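Local coordinates for protein elongation factor G (Thermus thermophilus, PDB 2DY1) that binds GTP with a magnesium ion and probably acts as a GTPase in the elongation stage of protein synthesis, at residues M130-K135 / L262-L267; A144-L149 / I156-L161. One frame throughout, in Å; residues are numbered along the deposited sequence.

Both contacts lie in the GTP-binding domain, on one mixed sheet, with their centres about 13 Å apart. Contact 2 is nested inside the long chain loop that contact 1 closes. Strand 248-252 runs between strands 129-134 and 156-165 and joins the two. The helices of the contacts cover opposite faces of this sheet. Val133 CG1 meets Leu145 CD2 at 3.6 Å on one face, and Leu267 CD2 meets Ile159 CG1 at 4.0 Å on the other. Contact 1 reaches the nucleotide directly through Lys135. Contact 2 stays farther off: the side chain of Leu149 is about 11 Å from that of Ser20, a GTP-binding residue.

Contact 1 of 2, residues M130-K135 / L262-L267; sequences MVVVTK and LPLLEL. With GTP (guanosine-5'-triphosphate), chain C.
Met130 and Leu267 make the tight end of this contact. The thioether of Met130 reaches from the strand and bends at its last torsion (chi3 -70°). This turns CE onto the branch of Leu267, 3.7 Å from its CG. The same methyl also lies 3.8 Å from Leu267 O, so it rests against helix backbone as well. The middle is looser. Val132 and Leu264 meet at about a right angle, methyl against methyl, with CG2 of the valine 4.1 Å from CD2 of the leucine. Leu25 of helix 22-32 touches both of them and helps close this buried layer. Solvent reaches the helix in part, at Leu262, Pro263 and Glu266; Leu265 is buried against helix 22-32 and strand 65-71. The strand and helix segments run antiparallel, at 174°, with their axes 11.1 Å apart.

Beyond its last residue the strand delivers Lys135 to GTP. Its backbone N donates to O6 of the guanine at 3.0 Å, from above the base plane and well bent at 137°. The extended side chain then runs over the same face of the base, with CG 3.4 Å from C6. NZ makes a weak hydrogen bond to the ribose O4' and a further hydrogen bond to Gly19 O. Cutting this chain back to an alanine would probably uncover that face of the guanine and leave Gly19 O without its lysine partner. Thr134 OG1 is hydrogen-bonded to Ser20 O and so also ties the strand end to the phosphate-binding loop. The sequence TKLD, whose Asp137 is also hydrogen-bonded to GTP, matches the guanine-recognition motif N/TKxD, here at the end of a helix-covered strand of a P-loop GTPase domain.

Contact 2 of 2, residues A144-L149 / I156-L161; sequences ALLEDL and ILPIDL
Ile156 holds CG1 between its backbone N and carbonyl carbon (chi1 56°), and this aims its ethyl arm at the helix. The second torsion, 134°, is away from a staggered value and carries CD1 to the backbone of Leu146. There the methyl of Ile156 rests against Leu146 O at 3.6 Å, an ordinary van der Waals distance. The other branch of Ile156 serves Leu149: CG2 packs on its CB at 4.1 Å. One isoleucine thus touches two successive turns of the helix.

Leu146 carries most of the contact from the helix side. Its CG stands beside the backbone N and opposite the carbonyl carbon (chi1 -69°), and the two methyls then divide their work. CD2 lies 4.2 Å from Ile156 CD1. CD1 of Leu146 comes obliquely against the CB-CG side of the Pro158 ring, 3.9 Å from Pro158 CG. Leu146 CD1 also lies 4.1 Å from Leu161 CD2, and these two leucine side chains cross at about a right angle. All five touching residues are buried and apolar.

The neighbours extend this layer. Val250 of strand 248-252 touches both Leu146 and Ile156, while Phe204 of helix 198-213 touches Leu146 and Leu161. Tyr142 OH is hydrogen-bonded to Asp160 O, a polar link between the same helix and strand. The helix and the first part of the strand run nearly antiparallel, joined by a short turn. They form the second half of a beta-alpha-beta crossover, from strand 129-134 through helix 142-153 to strand 156-165, in the P-loop GTPase domain.

Contact 1 of 2, residues M130-K135 / L262-L267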
loop_
_atom_site.group_PDB
_atom_site.type_symbol
_atom_site.label_atom_id
_atom_site.label_comp_id
_atom_site.label_asym_id
_atom_site.label_seq_id
_atom_site.Cartn_x
_atom_site.Cartn_y
_atom_site.Cartn_z
ATOM N N MET A 130 8.337 8.839 17.769
ATOM C CA MET A 130 8.452 8.468 19.183
ATOM C C MET A 130 8.122 6.977 19.170
ATOM O O MET A 130 7.362 6.533 18.323
ATOM C CB MET A 130 7.421 9.242 20.029
ATOM C CG MET A 130 7.089 8.682 21.392
ATOM S SD MET A 130 5.744 9.692 22.135
ATOM C CE MET A 130 6.686 11.171 22.415
ATOM N N VAL A 131 8.727 6.206 20.069
ATOM C CA VAL A 131 8.473 4.766 20.153
ATOM C C VAL A 131 7.735 4.477 21.437
ATOM O O VAL A 131 8.030 5.085 22.465
ATOM C CB VAL A 131 9.811 3.975 20.240
ATOM C CG1 VAL A 131 9.555 2.491 20.549
ATOM C CG2 VAL A 131 10.584 4.108 18.931
ATOM N N VAL A 132 6.765 3.564 21.391
ATOM C CA VAL A 132 6.104 3.132 22.621
ATOM C C VAL A 132 6.286 1.615 22.683
ATOM O O VAL A 132 5.933 0.891 21.755
ATOM C CB VAL A 132 4.586 3.550 22.715
ATOM C CG1 VAL A 132 3.786 3.072 21.525
ATOM C CG2 VAL A 132 3.997 3.014 24.025
ATOM N N VAL A 133 6.892 1.148 23.771
ATOM C CA VAL A 133 7.156 -0.278 23.950
ATOM C C VAL A 133 6.021 -0.920 24.713
ATOM O O VAL A 133 5.720 -0.558 25.862
ATOM C CB VAL A 133 8.472 -0.490 24.710
ATOM C CG1 VAL A 133 8.680 -1.997 24.952
ATOM C CG2 VAL A 133 9.629 0.101 23.903
ATOM N N THR A 134 5.392 -1.878 24.040
ATOM C CA THR A 134 4.252 -2.616 24.580
ATOM C C THR A 134 4.623 -4.047 24.940
ATOM O O THR A 134 5.725 -4.498 24.667
ATOM C CB THR A 134 3.164 -2.726 23.523
ATOM O OG1 THR A 134 3.714 -3.406 22.378
ATOM C CG2 THR A 134 2.670 -1.323 23.118
ATOM N N LYS A 135 3.668 -4.744 25.554
ATOM C CA LYS A 135 3.821 -6.160 25.893
ATOM C C LYS A 135 5.002 -6.574 26.772
ATOM O O LYS A 135 5.405 -7.746 26.761
ATOM C CB LYS A 135 3.849 -6.983 24.591
ATOM C CG LYS A 135 2.595 -6.813 23.740
ATOM C CD LYS A 135 2.586 -7.811 22.560
ATOM C CE LYS A 135 1.238 -7.831 21.836
ATOM N NZ LYS A 135 1.136 -8.939 20.813
ATOM N N LEU A 262 -1.883 7.333 30.588
ATOM C CA LEU A 262 -1.994 8.791 30.605
ATOM C C LEU A 262 -0.596 9.418 30.530
ATOM O O LEU A 262 -0.430 10.466 29.926
ATOM C CB LEU A 262 -2.818 9.271 31.810
ATOM C CG LEU A 262 -4.310 8.861 31.668
ATOM C CD1 LEU A 262 -5.118 9.308 32.888
ATOM C CD2 LEU A 262 -4.902 9.483 30.382
ATOM N N PRO A 263 0.421 8.801 31.154
ATOM C CA PRO A 263 1.764 9.398 31.038
ATOM C C PRO A 263 2.203 9.447 29.550
ATOM O O PRO A 263 2.915 10.367 29.130
ATOM C CB PRO A 263 2.631 8.450 31.857
ATOM C CG PRO A 263 1.710 8.088 32.983
ATOM C CD PRO A 263 0.377 7.838 32.272
ATOM N N LEU A 264 1.791 8.454 28.756
ATOM C CA LEU A 264 2.127 8.438 27.326
ATOM C C LEU A 264 1.441 9.623 26.640
ATOM O O LEU A 264 2.030 10.287 25.785
ATOM C CB LEU A 264 1.659 7.129 26.667
ATOM C CG LEU A 264 1.715 7.086 25.138
ATOM C CD1 LEU A 264 3.163 7.165 24.687
ATOM C CD2 LEU A 264 1.083 5.797 24.624
ATOM N N LEU A 265 0.190 9.883 27.007
ATOM C CA LEU A 265 -0.528 10.995 26.408
ATOM C C LEU A 265 0.148 12.331 26.755
ATOM O O LEU A 265 0.290 13.209 25.893
ATOM C CB LEU A 265 -1.983 10.969 26.874
ATOM C CG LEU A 265 -2.956 11.939 26.193
ATOM C CD1 LEU A 265 -2.898 11.788 24.677
ATOM C CD2 LEU A 265 -4.368 11.637 26.716
ATOM N N GLU A 266 0.578 12.468 28.004
ATOM C CA GLU A 266 1.254 13.688 28.437
ATOM C C GLU A 266 2.569 13.834 27.669
ATOM O O GLU A 266 2.943 14.938 27.250
ATOM C CB GLU A 266 1.498 13.639 29.949
ATOM C CG GLU A 266 0.192 13.649 30.754
ATOM C CD GLU A 266 0.396 13.460 32.255
ATOM O OE1 GLU A 266 1.237 12.625 32.644
ATOM O OE2 GLU A 266 -0.298 14.136 33.047
ATOM N N LEU A 267 3.276 12.722 27.470
ATOM C CA LEU A 267 4.530 12.764 26.723
ATOM C C LEU A 267 4.291 13.147 25.258
ATOM O O LEU A 267 5.110 13.836 24.660
ATOM C CB LEU A 267 5.262 11.418 26.832
ATOM C CG LEU A 267 6.588 11.270 26.092
ATOM C CD1 LEU A 267 7.606 12.275 26.629
ATOM C CD2 LEU A 267 7.107 9.847 26.275
HETATM P PG GTP C . -2.869 -4.743 14.157
HETATM O O1G GTP C . -3.358 -6.158 13.571
HETATM O O2G GTP C . -4.075 -3.689 14.061
HETATM O O3G GTP C . -1.635 -4.245 13.510
HETATM O O3B GTP C . -2.641 -5.085 15.714
HETATM P PB GTP C . -2.502 -3.993 16.882
HETATM O O1B GTP C . -1.137 -3.420 16.836
HETATM O O2B GTP C . -3.646 -3.052 16.825
HETATM O O3A GTP C . -2.538 -4.919 18.192
HETATM P PA GTP C . -3.865 -5.236 19.035
HETATM O O1A GTP C . -4.194 -4.062 19.873
HETATM O O2A GTP C . -4.899 -5.766 18.116
HETATM O "O5'" GTP C . -3.380 -6.408 20.022
HETATM C "C5'" GTP C . -3.167 -7.713 19.482
HETATM C "C4'" GTP C . -3.080 -8.735 20.614
HETATM O "O4'" GTP C . -2.083 -8.250 21.528
HETATM C "C3'" GTP C . -4.400 -8.769 21.388
HETATM O "O3'" GTP C . -4.597 -10.082 21.919
HETATM C "C2'" GTP C . -4.151 -7.772 22.519
HETATM O "O2'" GTP C . -4.943 -8.136 23.654
HETATM C "C1'" GTP C . -2.692 -8.112 22.820
HETATM N N9 GTP C . -1.993 -7.048 23.575
HETATM C C8 GTP C . -1.916 -5.764 23.230
HETATM N N7 GTP C . -1.097 -5.125 24.063
HETATM C C5 GTP C . -0.652 -6.007 24.954
HETATM C C6 GTP C . 0.210 -5.921 26.042
HETATM O O6 GTP C . 0.785 -4.873 26.332
HETATM N N1 GTP C . 0.451 -7.076 26.797
HETATM C C2 GTP C . -0.167 -8.283 26.447
HETATM N N2 GTP C . 0.061 -9.382 27.160
HETATM N N3 GTP C . -0.989 -8.327 25.387
HETATM C C4 GTP C . -1.233 -7.234 24.651
#

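Contact 2 of 2, residues A144-L149 / I156-L161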
loop_
_atom_site.group_PDB
_atom_site.type_symbol
_atom_site.label_atom_id
_atom_site.label_comp_id
_atom_site.label_asym_id
_atom_site.label_seq_id
_atom_site.Cartn_x
_atom_site.Cartn_y
_atom_site.Cartn_z
ATOM N N ALA A 144 18.002 -4.671 26.692
ATOM C CA ALA A 144 18.569 -5.168 25.451
ATOM C C ALA A 144 17.776 -4.543 24.297
ATOM O O ALA A 144 18.337 -4.247 23.245
ATOM C CB ALA A 144 18.484 -6.696 25.397
ATOM N N LEU A 145 16.471 -4.349 24.499
ATOM C CA LEU A 145 15.637 -3.740 23.464
ATOM C C LEU A 145 16.110 -2.317 23.204
ATOM O O LEU A 145 16.230 -1.921 22.055
ATOM C CB LEU A 145 14.164 -3.742 23.887
ATOM C CG LEU A 145 13.237 -2.993 22.919
ATOM C CD1 LEU A 145 13.261 -3.633 21.536
ATOM C CD2 LEU A 145 11.827 -3.008 23.478
ATOM N N LEU A 146 16.407 -1.554 24.254
ATOM C CA LEU A 146 16.908 -0.191 24.034
ATOM C C LEU A 146 18.192 -0.219 23.192
ATOM O O LEU A 146 18.376 0.618 22.303
ATOM C CB LEU A 146 17.183 0.515 25.360
ATOM C CG LEU A 146 15.981 0.892 26.224
ATOM C CD1 LEU A 146 16.460 1.664 27.458
ATOM C CD2 LEU A 146 15.030 1.765 25.399
ATOM N N GLU A 147 19.092 -1.168 23.468
ATOM C CA GLU A 147 20.323 -1.249 22.681
ATOM C C GLU A 147 20.002 -1.584 21.225
ATOM O O GLU A 147 20.603 -1.042 20.295
ATOM C CB GLU A 147 21.268 -2.308 23.251
ATOM C CG GLU A 147 21.754 -1.999 24.654
ATOM C CD GLU A 147 22.849 -2.946 25.111
ATOM O OE1 GLU A 147 23.142 -2.976 26.328
ATOM O OE2 GLU A 147 23.427 -3.652 24.254
ATOM N N ASP A 148 19.046 -2.479 21.023
ATOM C CA ASP A 148 18.663 -2.867 19.676
ATOM C C ASP A 148 18.019 -1.690 18.948
ATOM O O ASP A 148 18.233 -1.505 17.758
ATOM C CB ASP A 148 17.683 -4.039 19.699
ATOM C CG ASP A 148 18.318 -5.336 20.174
ATOM O OD1 ASP A 148 19.568 -5.417 20.261
ATOM O OD2 ASP A 148 17.545 -6.281 20.443
ATOM N N LEU A 149 17.214 -0.915 19.670
ATOM C CA LEU A 149 16.568 0.249 19.066
ATOM C C LEU A 149 17.630 1.267 18.661
ATOM O O LEU A 149 17.544 1.868 17.595
ATOM C CB LEU A 149 15.588 0.889 20.040
ATOM C CG LEU A 149 14.324 0.072 20.298
ATOM C CD1 LEU A 149 13.504 0.731 21.393
ATOM C CD2 LEU A 149 13.511 -0.033 19.007
ATOM N N ILE A 156 17.790 7.328 19.776
ATOM C CA ILE A 156 16.652 7.145 20.667
ATOM C C ILE A 156 16.934 7.849 21.989
ATOM O O ILE A 156 18.093 8.115 22.346
ATOM C CB ILE A 156 16.342 5.652 20.929
ATOM C CG1 ILE A 156 17.582 4.935 21.471
ATOM C CG2 ILE A 156 15.856 5.011 19.650
ATOM C CD1 ILE A 156 17.303 4.043 22.655
ATOM N N LEU A 157 15.874 8.160 22.722
ATOM C CA LEU A 157 16.013 8.861 23.985
ATOM C C LEU A 157 15.086 8.186 24.996
ATOM O O LEU A 157 13.882 8.414 24.994
ATOM C CB LEU A 157 15.613 10.325 23.803
ATOM C CG LEU A 157 15.936 11.258 24.969
ATOM C CD1 LEU A 157 17.414 11.629 24.925
ATOM C CD2 LEU A 157 15.096 12.501 24.879
ATOM N N PRO A 158 15.642 7.347 25.876
ATOM C CA PRO A 158 14.789 6.673 26.866
ATOM C C PRO A 158 14.145 7.633 27.856
ATOM O O PRO A 158 14.830 8.338 28.580
ATOM C CB PRO A 158 15.750 5.705 27.567
ATOM C CG PRO A 158 16.839 5.485 26.532
ATOM C CD PRO A 158 17.028 6.862 25.941
ATOM N N ILE A 159 12.823 7.667 27.883
ATOM C CA ILE A 159 12.100 8.510 28.820
ATOM C C ILE A 159 11.752 7.668 30.036
ATOM O O ILE A 159 11.817 8.130 31.175
ATOM C CB ILE A 159 10.768 9.032 28.201
ATOM C CG1 ILE A 159 11.067 9.869 26.954
ATOM C CG2 ILE A 159 9.957 9.796 29.241
ATOM C CD1 ILE A 159 12.034 11.010 27.188
ATOM N N ASP A 160 11.382 6.416 29.780
ATOM C CA ASP A 160 10.965 5.516 30.849
ATOM C C ASP A 160 11.838 4.284 30.927
ATOM O O ASP A 160 12.382 3.833 29.912
ATOM C CB ASP A 160 9.559 4.950 30.573
ATOM C CG ASP A 160 8.497 6.013 30.470
ATOM O OD1 ASP A 160 8.446 6.870 31.378
ATOM O OD2 ASP A 160 7.697 5.970 29.496
ATOM N N LEU A 161 11.923 3.752 32.145
ATOM C CA LEU A 161 12.564 2.465 32.410
ATOM C C LEU A 161 11.470 1.694 33.169
ATOM O O LEU A 161 10.586 2.278 33.780
ATOM C CB LEU A 161 13.816 2.609 33.270
ATOM C CG LEU A 161 14.973 3.319 32.577
ATOM C CD1 LEU A 161 16.126 3.409 33.578
ATOM C CD2 LEU A 161 15.411 2.597 31.308
#